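Local coordinates for protein alternansucrase (Leuconostoc mesenteroides, PDB 6HVG) that is a multidomain member of glycoside hydrolase family 70 that combines a TIM-barrel-type domain with choline-binding-like repeats and holds a calcium ion, at residues Ala613-Ile618 / Met1150-Asp1155; Glu1047-Phe1052 / Ser1081-Pro1086; Gln1061-Val1066 / Thr1130-Asp1135. One frame throughout, in Å; residues are numbered along the deposited sequence.

Overall arrangement
All three contacts lie in the glycoside hydrolase family 70 region, in its (beta/alpha)8-type barrel. Interactions 1 and 2 share the parallel sheet. Strand 1151-1156 sits between strands 617-620 and 1081-1083, and strand 1045-1047 follows. The centres of interactions 1 and 2 are about 12 Å apart. Interaction 3 is on the outer layer, where helix 1063-1075 begins. Its centre is about 12 Å from interaction 2 and about 16 Å from interaction 1. Along the chain, interaction 1 encloses both others, and interactions 2 and 3 alternate their segments. Neighbouring strands more than 500 residues apart are consistent with the circularly permuted barrel known for this family. Tyr1132 packing on Ala1085 joins interactions 2 and 3.

Interaction 1 of 3, residues Ala613-Ile618 / Met1150-Asp1155; sequences ANFDGI and MQAIAD
The ring of Phe615 overlaps the methyl group of Ala1154 in a CH-pi contact. Ala1154 CB lies 3.7 Å from the centroid of the Phe615 ring, over one face but shifted toward the rim. The same ring turns its edge to the carbonyl of Ala1152. A first torsion of -77° sets Phe615 CG anti to its own carbonyl carbon, and this carries the ring alongside strand 1151-1156. Phe615 CD1 then also meets Ala1152 CB, at 3.9 Å.

Asp616 holds Ala1152 at both backbone polar atoms. Asp616 N donates to Ala1152 O at 2.8 Å, in the carbonyl plane. Ala1152 N donates to Asp616 OD2 at 2.7 Å and is met by the anti lone pair of that oxygen. His1146 bonds to OD2 as well, so OD2 is gripped by two donors.

Two parallel bridges follow, Gly617 with Ile1153 and Ile618 with Ala1154. Ala1154 N donates to Gly617 O at 3.0 Å. A weak bond runs from Gly617 N to Ala1152 O, at 3.3 Å. At the Asp616 end, Gln1151 CB packs on Asp616 CB at 3.8 Å, while the Gln1151 amide reaches Asn652 and Leu655.

These two strands are neighbours in the parallel barrel sheet. Phe615, Ile618 and Ala1154 rest on Met601 of helix 587-601. Phe615 and Ala1152 touch Ile1142 of helix 1135-1147, and Ile1153 packs against strand 1081-1083.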
loop_
_atom_site.group_PDB
_atom_site.type_symbol
_atom_site.label_atom_id
_atom_site.label_comp_id
_atom_site.label_asym_id
_atom_site.label_seq_id
_atom_site.Cartn_x
_atom_site.Cartn_y
_atom_site.Cartn_z
ATOM N N ALA A 613 -36.345 -11.888 -5.116
ATOM C CA ALA A 613 -35.320 -10.875 -5.298
ATOM C C ALA A 613 -34.278 -10.921 -4.172
ATOM O O ALA A 613 -33.780 -9.880 -3.750
ATOM C CB ALA A 613 -35.986 -9.509 -5.396
ATOM N N ASN A 614 -33.952 -12.125 -3.700
ATOM C CA ASN A 614 -33.039 -12.318 -2.563
ATOM C C ASN A 614 -31.692 -12.904 -2.962
ATOM O O ASN A 614 -31.624 -13.779 -3.801
ATOM C CB ASN A 614 -33.660 -13.265 -1.532
ATOM C CG ASN A 614 -34.797 -12.635 -0.759
ATOM O OD1 ASN A 614 -34.982 -11.423 -0.772
ATOM N ND2 ASN A 614 -35.557 -13.456 -0.067
ATOM N N PHE A 615 -30.609 -12.427 -2.364
ATOM C CA PHE A 615 -29.275 -12.985 -2.638
ATOM C C PHE A 615 -29.243 -14.439 -2.158
ATOM O O PHE A 615 -29.914 -14.782 -1.193
ATOM C CB PHE A 615 -28.177 -12.163 -1.925
ATOM C CG PHE A 615 -27.836 -10.843 -2.591
ATOM C CD1 PHE A 615 -27.036 -10.802 -3.736
ATOM C CD2 PHE A 615 -28.254 -9.649 -2.046
ATOM C CE1 PHE A 615 -26.703 -9.605 -4.332
ATOM C CE2 PHE A 615 -27.916 -8.446 -2.627
ATOM C CZ PHE A 615 -27.143 -8.424 -3.781
ATOM N N ASP A 616 -28.448 -15.275 -2.811
ATOM C CA ASP A 616 -28.396 -16.716 -2.487
ATOM C C ASP A 616 -27.156 -17.133 -1.733
ATOM O O ASP A 616 -27.200 -18.075 -0.959
ATOM C CB ASP A 616 -28.458 -17.569 -3.759
ATOM C CG ASP A 616 -29.640 -17.211 -4.638
ATOM O OD1 ASP A 616 -30.779 -17.658 -4.351
ATOM O OD2 ASP A 616 -29.415 -16.437 -5.578
ATOM N N GLY A 617 -26.037 -16.473 -2.013
ATOM C CA GLY A 617 -24.783 -16.784 -1.359
ATOM C C GLY A 617 -24.018 -15.521 -1.075
ATOM O O GLY A 617 -24.465 -14.443 -1.430
ATOM N N ILE A 618 -22.845 -15.649 -0.474
ATOM C CA ILE A 618 -22.012 -14.480 -0.168
ATOM C C ILE A 618 -20.558 -14.667 -0.575
ATOM O O ILE A 618 -20.082 -15.771 -0.700
ATOM C CB ILE A 618 -22.039 -14.161 1.341
ATOM C CG1 ILE A 618 -21.542 -15.364 2.132
ATOM C CG2 ILE A 618 -23.446 -13.770 1.795
ATOM C CD1 ILE A 618 -21.296 -15.084 3.604
ATOM N N MET A 1150 -29.814 -18.832 -12.293
ATOM C CA MET A 1150 -28.534 -18.421 -11.715
ATOM C C MET A 1150 -28.747 -17.848 -10.327
ATOM O O MET A 1150 -29.778 -17.248 -10.045
ATOM C CB MET A 1150 -27.885 -17.350 -12.572
ATOM C CG MET A 1150 -27.302 -17.878 -13.863
ATOM S SD MET A 1150 -26.548 -16.584 -14.847
ATOM C CE MET A 1150 -28.003 -15.883 -15.606
ATOM N N GLN A 1151 -27.757 -18.049 -9.470
ATOM C CA GLN A 1151 -27.742 -17.476 -8.138
ATOM C C GLN A 1151 -27.120 -16.088 -8.120
ATOM O O GLN A 1151 -26.385 -15.728 -9.010
ATOM C CB GLN A 1151 -26.943 -18.366 -7.197
ATOM C CG GLN A 1151 -27.517 -19.740 -6.923
ATOM C CD GLN A 1151 -26.582 -20.555 -6.066
ATOM O OE1 GLN A 1151 -25.861 -20.014 -5.210
ATOM N NE2 GLN A 1151 -26.582 -21.858 -6.275
ATOM N N ALA A 1152 -27.415 -15.323 -7.080
ATOM C CA ALA A 1152 -26.823 -13.994 -6.903
ATOM C C ALA A 1152 -25.996 -13.953 -5.623
ATOM O O ALA A 1152 -26.475 -14.295 -4.518
ATOM C CB ALA A 1152 -27.904 -12.916 -6.861
ATOM N N ILE A 1153 -24.748 -13.527 -5.769
ATOM C CA ILE A 1153 -23.824 -13.438 -4.634
ATOM C C ILE A 1153 -23.744 -12.016 -4.108
ATOM O O ILE A 1153 -23.499 -11.073 -4.860
ATOM C CB ILE A 1153 -22.410 -13.937 -5.004
ATOM C CG1 ILE A 1153 -22.384 -15.456 -5.052
ATOM C CG2 ILE A 1153 -21.395 -13.494 -3.989
ATOM C CD1 ILE A 1153 -21.195 -15.990 -5.819
ATOM N N ALA A 1154 -23.937 -11.886 -2.805
ATOM C CA ALA A 1154 -23.794 -10.617 -2.104
ATOM C C ALA A 1154 -22.373 -10.462 -1.602
ATOM O O ALA A 1154 -21.845 -11.376 -1.002
ATOM C CB ALA A 1154 -24.750 -10.585 -0.917
ATOM N N ASP A 1155 -21.757 -9.309 -1.834
ATOM C CA ASP A 1155 -20.429 -9.029 -1.274
ATOM C C ASP A 1155 -20.591 -8.582 0.180
ATOM O O ASP A 1155 -21.096 -7.504 0.450
ATOM C CB ASP A 1155 -19.682 -7.958 -2.090
ATOM C CG ASP A 1155 -18.197 -8.272 -2.254
ATOM O OD1 ASP A 1155 -17.588 -8.801 -1.323
ATOM O OD2 ASP A 1155 -17.626 -7.999 -3.318
#

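Interaction 2 of 3, residues Glu1047-Phe1052 / Ser1081-Pro1086; sequences EGFSNF and SFELAP
Glu1047 and Glu1083 form a parallel bridge between neighbouring strands of the (beta/alpha)8-type barrel, and the loops that follow both strands stay in touch. One direct backbone bond crosses between the two segments. Gly1048 N donates to Glu1083 O at 2.9 Å, nearly straight, with an angle of 176° at the hydrogen.

The two glutamates account for the acidic part. Their side chains run side by side on one face of the sheet and point the same way, each with CG anti to the backbone N and the chain extended. The carboxylate planes are turned 45° apart. Glu1047 OE2 and Glu1083 OE2 are 4.0 Å from each other, and each group has its own partner. Glu1047 OE2 bonds to His752, and Glu1083 OE1 forms a salt bridge with Arg823.

Apolar packing centres on Phe1049. Ala1085 CB lies over one face of its ring, 3.6 Å from the centroid of the Phe1049 ring, a CH-pi contact offset toward the rim. Phe1049 CZ also meets Pro1086 CD, at 4.2 Å. Nearer the strands, Phe1082 CE1 approaches Gly1048 CA at 4.0 Å. The Phe1082 ring also makes edge-to-face pairs with Tyr1046 and Phe1074.

A water completes the join: it donates to Gly1048 O at 3.2 Å and accepts from Ala1085 N at 3.0 Å.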
loop_
_atom_site.group_PDB
_atom_site.type_symbol
_atom_site.label_atom_id
_atom_site.label_comp_id
_atom_site.label_asym_id
_atom_site.label_seq_id
_atom_site.Cartn_x
_atom_site.Cartn_y
_atom_site.Cartn_z
ATOM N N GLU A 1047 -17.748 -13.236 -11.949
ATOM C CA GLU A 1047 -17.508 -12.022 -11.198
ATOM C C GLU A 1047 -17.778 -10.901 -12.155
ATOM O O GLU A 1047 -16.939 -10.601 -13.014
ATOM C CB GLU A 1047 -16.070 -12.017 -10.768
ATOM C CG GLU A 1047 -15.715 -10.855 -9.870
ATOM C CD GLU A 1047 -14.217 -10.750 -9.684
ATOM O OE1 GLU A 1047 -13.491 -11.179 -10.595
ATOM O OE2 GLU A 1047 -13.768 -10.270 -8.633
ATOM N N GLY A 1048 -18.949 -10.283 -12.030
ATOM C CA GLY A 1048 -19.498 -9.445 -13.110
ATOM C C GLY A 1048 -19.458 -7.935 -12.885
ATOM O O GLY A 1048 -20.486 -7.296 -12.920
ATOM N N PHE A 1049 -18.288 -7.390 -12.598
ATOM C CA PHE A 1049 -18.120 -5.984 -12.446
ATOM C C PHE A 1049 -16.654 -5.744 -12.472
ATOM O O PHE A 1049 -15.859 -6.652 -12.307
ATOM C CB PHE A 1049 -18.705 -5.492 -11.119
ATOM C CG PHE A 1049 -17.935 -5.928 -9.918
ATOM C CD1 PHE A 1049 -18.103 -7.199 -9.388
ATOM C CD2 PHE A 1049 -17.046 -5.046 -9.294
ATOM C CE1 PHE A 1049 -17.385 -7.606 -8.286
ATOM C CE2 PHE A 1049 -16.365 -5.439 -8.183
ATOM C CZ PHE A 1049 -16.520 -6.721 -7.673
ATOM N N SER A 1050 -16.306 -4.493 -12.686
ATOM C CA SER A 1050 -14.929 -4.021 -12.615
ATOM C C SER A 1050 -14.920 -2.763 -11.769
ATOM O O SER A 1050 -15.847 -1.953 -11.863
ATOM C CB SER A 1050 -14.457 -3.705 -14.007
ATOM O OG SER A 1050 -13.384 -2.792 -13.993
ATOM N N ASN A 1051 -13.903 -2.605 -10.927
ATOM C CA ASN A 1051 -13.793 -1.390 -10.114
ATOM C C ASN A 1051 -13.610 -0.110 -10.898
ATOM O O ASN A 1051 -13.821 0.970 -10.349
ATOM C CB ASN A 1051 -12.644 -1.491 -9.127
ATOM C CG ASN A 1051 -13.004 -2.305 -7.912
ATOM O OD1 ASN A 1051 -14.149 -2.271 -7.446
ATOM N ND2 ASN A 1051 -12.025 -3.018 -7.364
ATOM N N PHE A 1052 -13.248 -0.223 -12.174
ATOM C CA PHE A 1052 -12.925 0.933 -12.970
ATOM C C PHE A 1052 -13.946 1.305 -14.023
ATOM O O PHE A 1052 -13.675 2.112 -14.901
ATOM C CB PHE A 1052 -11.541 0.725 -13.521
ATOM C CG PHE A 1052 -10.530 0.493 -12.433
ATOM C CD1 PHE A 1052 -10.370 -0.746 -11.878
ATOM C CD2 PHE A 1052 -9.805 1.544 -11.914
ATOM C CE1 PHE A 1052 -9.475 -0.942 -10.849
ATOM C CE2 PHE A 1052 -8.881 1.353 -10.913
ATOM C CZ PHE A 1052 -8.720 0.105 -10.375
ATOM N N SER A 1081 -23.760 -19.130 -10.813
ATOM C CA SER A 1081 -23.840 -18.025 -9.838
ATOM C C SER A 1081 -23.209 -16.720 -10.329
ATOM O O SER A 1081 -22.119 -16.714 -10.878
ATOM C CB SER A 1081 -23.197 -18.419 -8.522
ATOM O OG SER A 1081 -23.550 -17.480 -7.517
ATOM N N PHE A 1082 -23.912 -15.614 -10.118
ATOM C CA PHE A 1082 -23.488 -14.300 -10.569
ATOM C C PHE A 1082 -22.986 -13.504 -9.376
ATOM O O PHE A 1082 -23.754 -13.164 -8.471
ATOM C CB PHE A 1082 -24.648 -13.560 -11.210
ATOM C CG PHE A 1082 -24.218 -12.456 -12.154
ATOM C CD1 PHE A 1082 -23.752 -11.245 -11.664
ATOM C CD2 PHE A 1082 -24.294 -12.629 -13.527
ATOM C CE1 PHE A 1082 -23.364 -10.249 -12.529
ATOM C CE2 PHE A 1082 -23.914 -11.631 -14.395
ATOM C CZ PHE A 1082 -23.453 -10.440 -13.899
ATOM N N GLU A 1083 -21.690 -13.233 -9.349
ATOM C CA GLU A 1083 -21.112 -12.431 -8.278
ATOM C C GLU A 1083 -21.259 -10.991 -8.675
ATOM O O GLU A 1083 -20.584 -10.517 -9.586
ATOM C CB GLU A 1083 -19.641 -12.785 -8.036
ATOM C CG GLU A 1083 -19.078 -12.214 -6.756
ATOM C CD GLU A 1083 -17.556 -12.208 -6.730
ATOM O OE1 GLU A 1083 -16.940 -13.231 -7.110
ATOM O OE2 GLU A 1083 -16.970 -11.160 -6.341
ATOM N N LEU A 1084 -22.183 -10.306 -8.002
ATOM C CA LEU A 1084 -22.455 -8.879 -8.227
ATOM C C LEU A 1084 -21.526 -8.042 -7.370
ATOM O O LEU A 1084 -21.165 -8.443 -6.274
ATOM C CB LEU A 1084 -23.901 -8.540 -7.852
ATOM C CG LEU A 1084 -24.995 -9.123 -8.737
ATOM C CD1 LEU A 1084 -26.187 -9.541 -7.926
ATOM C CD2 LEU A 1084 -25.427 -8.142 -9.807
ATOM N N ALA A 1085 -21.193 -6.855 -7.854
ATOM C CA ALA A 1085 -20.426 -5.896 -7.083
ATOM C C ALA A 1085 -21.125 -5.602 -5.751
ATOM O O ALA A 1085 -22.323 -5.883 -5.601
ATOM C CB ALA A 1085 -20.262 -4.613 -7.864
ATOM N N PRO A 1086 -20.372 -5.072 -4.767
ATOM C CA PRO A 1086 -20.985 -4.633 -3.519
ATOM C C PRO A 1086 -21.906 -3.463 -3.783
ATOM O O PRO A 1086 -21.493 -2.475 -4.406
ATOM C CB PRO A 1086 -19.796 -4.189 -2.677
ATOM C CG PRO A 1086 -18.731 -3.864 -3.676
ATOM C CD PRO A 1086 -18.915 -4.898 -4.740
HETATM O O HOH W 1 -22.416 -6.489 -10.520
#

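Interaction 3 of 3, residues Gln1061-Val1066 / Thr1130-Asp1135; sequences QSTNVV and TKYGTD
Tyr1132 offers its carbonyl, from a loop distant in sequence, to the first turn of helix 1063-1075. Asn1064 N donates to Tyr1132 O at 3.3 Å, in the carbonyl plane and with an angle of 158° at the hydrogen. Ser1062 holds the N-cap position, but its side chain makes no capping bond. Ser1062 CB lies 3.7 Å from Tyr1132 O.

Thr1063 and Tyr1132 lie side by side. Thr1063 OG1 sits in the ring plane at its edge, 3.6 Å from Tyr1132 CD1. The Asn1064 amide passes beside the tyrosine, with Asn1064 ND2 3.8 Å from Tyr1132 CB and the amide plane 26° from the ring plane. Outside partners hold the polar ends: Gln1053 for Thr1063 OG1, Gln1087 for Asn1064 ND2 and Asn1108 O for the Tyr1132 hydroxyl.

The loop carries its own brace. Thr1130 OG1 accepts from Tyr1132 N at 3.0 Å, an ST turn, and donates to Gly1133 O at 3.1 Å. This probably helps to hold the turn that presents the Tyr1132 carbonyl.

Thr1134 is the N-cap of helix 1135-1147, and its side chain caps a backbone N there. The Tyr1132 ring packs on Ala1085 after strand 1081-1083. Asn1064 touches Leu1138 and Ala1141, so the start of helix 1063-1075 packs beside the first turns of helix 1135-1147.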
loop_
_atom_site.group_PDB
_atom_site.type_symbol
_atom_site.label_atom_id
_atom_site.label_comp_id
_atom_site.label_asym_id
_atom_site.label_seq_id
_atom_site.Cartn_x
_atom_site.Cartn_y
_atom_site.Cartn_z
ATOM N N GLN A 1061 -28.401 2.560 -18.732
ATOM C CA GLN A 1061 -27.109 1.860 -18.895
ATOM C C GLN A 1061 -26.443 1.467 -17.564
ATOM O O GLN A 1061 -25.269 1.087 -17.533
ATOM C CB GLN A 1061 -26.137 2.731 -19.680
ATOM C CG GLN A 1061 -26.669 3.244 -21.004
ATOM C CD GLN A 1061 -25.860 4.416 -21.529
ATOM O OE1 GLN A 1061 -26.240 5.578 -21.349
ATOM N NE2 GLN A 1061 -24.730 4.119 -22.162
ATOM N N SER A 1062 -27.187 1.571 -16.465
ATOM C CA SER A 1062 -26.690 1.134 -15.187
ATOM C C SER A 1062 -26.539 -0.384 -15.190
ATOM O O SER A 1062 -27.409 -1.107 -15.679
ATOM C CB SER A 1062 -27.648 1.539 -14.088
ATOM O OG SER A 1062 -27.876 2.917 -14.144
ATOM N N THR A 1063 -25.445 -0.841 -14.596
ATOM C CA THR A 1063 -25.077 -2.243 -14.556
ATOM C C THR A 1063 -26.254 -3.189 -14.320
ATOM O O THR A 1063 -26.462 -4.115 -15.082
ATOM C CB THR A 1063 -23.983 -2.457 -13.484
ATOM O OG1 THR A 1063 -22.769 -1.825 -13.911
ATOM C CG2 THR A 1063 -23.693 -3.926 -13.250
ATOM N N ASN A 1064 -27.025 -2.950 -13.267
ATOM C CA ASN A 1064 -28.073 -3.887 -12.852
ATOM C C ASN A 1064 -29.296 -3.912 -13.785
ATOM O O ASN A 1064 -30.006 -4.924 -13.867
ATOM C CB ASN A 1064 -28.497 -3.598 -11.406
ATOM C CG ASN A 1064 -27.400 -3.905 -10.395
ATOM O OD1 ASN A 1064 -26.398 -4.563 -10.702
ATOM N ND2 ASN A 1064 -27.591 -3.428 -9.168
ATOM N N VAL A 1065 -29.541 -2.803 -14.482
ATOM C CA VAL A 1065 -30.540 -2.777 -15.546
ATOM C C VAL A 1065 -30.054 -3.665 -16.682
ATOM O O VAL A 1065 -30.764 -4.567 -17.130
ATOM C CB VAL A 1065 -30.799 -1.340 -16.049
ATOM C CG1 VAL A 1065 -31.656 -1.352 -17.311
ATOM C CG2 VAL A 1065 -31.463 -0.497 -14.954
ATOM N N VAL A 1066 -28.819 -3.436 -17.108
ATOM C CA VAL A 1066 -28.195 -4.255 -18.156
ATOM C C VAL A 1066 -28.172 -5.745 -17.786
ATOM O O VAL A 1066 -28.477 -6.575 -18.622
ATOM C CB VAL A 1066 -26.776 -3.754 -18.517
ATOM C CG1 VAL A 1066 -26.076 -4.699 -19.471
ATOM C CG2 VAL A 1066 -26.865 -2.375 -19.156
ATOM N N THR A 1130 -26.943 4.045 -6.746
ATOM C CA THR A 1130 -25.536 3.776 -6.563
ATOM C C THR A 1130 -24.904 3.867 -7.949
ATOM O O THR A 1130 -25.507 4.381 -8.877
ATOM C CB THR A 1130 -25.317 2.372 -5.981
ATOM O OG1 THR A 1130 -25.803 1.389 -6.902
ATOM C CG2 THR A 1130 -26.055 2.208 -4.655
ATOM N N LYS A 1131 -23.672 3.404 -8.085
ATOM C CA LYS A 1131 -23.036 3.318 -9.392
ATOM C C LYS A 1131 -23.741 2.277 -10.270
ATOM O O LYS A 1131 -23.641 2.303 -11.498
ATOM C CB LYS A 1131 -21.564 2.939 -9.212
ATOM C CG LYS A 1131 -20.736 2.915 -10.480
ATOM C CD LYS A 1131 -19.267 2.810 -10.094
ATOM C CE LYS A 1131 -18.333 2.826 -11.287
ATOM N NZ LYS A 1131 -17.020 2.237 -10.923
ATOM N N TYR A 1132 -24.451 1.362 -9.622
ATOM C CA TYR A 1132 -25.076 0.221 -10.285
ATOM C C TYR A 1132 -26.617 0.343 -10.438
ATOM O O TYR A 1132 -27.234 -0.521 -11.050
ATOM C CB TYR A 1132 -24.670 -1.067 -9.537
ATOM C CG TYR A 1132 -23.163 -1.166 -9.300
ATOM C CD1 TYR A 1132 -22.275 -1.351 -10.365
ATOM C CD2 TYR A 1132 -22.623 -1.033 -8.022
ATOM C CE1 TYR A 1132 -20.906 -1.422 -10.153
ATOM C CE2 TYR A 1132 -21.250 -1.096 -7.803
ATOM C CZ TYR A 1132 -20.399 -1.283 -8.867
ATOM O OH TYR A 1132 -19.033 -1.326 -8.645
ATOM N N GLY A 1133 -27.207 1.419 -9.906
ATOM C CA GLY A 1133 -28.635 1.678 -10.056
ATOM C C GLY A 1133 -29.393 1.714 -8.746
ATOM O O GLY A 1133 -28.813 1.613 -7.679
ATOM N N THR A 1134 -30.710 1.858 -8.841
ATOM C CA THR A 1134 -31.572 1.944 -7.663
ATOM C C THR A 1134 -31.730 0.592 -6.961
ATOM O O THR A 1134 -31.235 -0.423 -7.453
ATOM C CB THR A 1134 -32.962 2.517 -8.018
ATOM O OG1 THR A 1134 -33.677 1.599 -8.851
ATOM C CG2 THR A 1134 -32.810 3.870 -8.733
ATOM N N ASP A 1135 -32.409 0.588 -5.813
ATOM C CA ASP A 1135 -32.712 -0.662 -5.109
ATOM C C ASP A 1135 -33.658 -1.554 -5.910
ATOM O O ASP A 1135 -33.521 -2.777 -5.878
ATOM C CB ASP A 1135 -33.284 -0.406 -3.712
ATOM C CG ASP A 1135 -34.570 0.392 -3.733
ATOM O OD1 ASP A 1135 -34.531 1.518 -4.262
ATOM O OD2 ASP A 1135 -35.606 -0.095 -3.206
#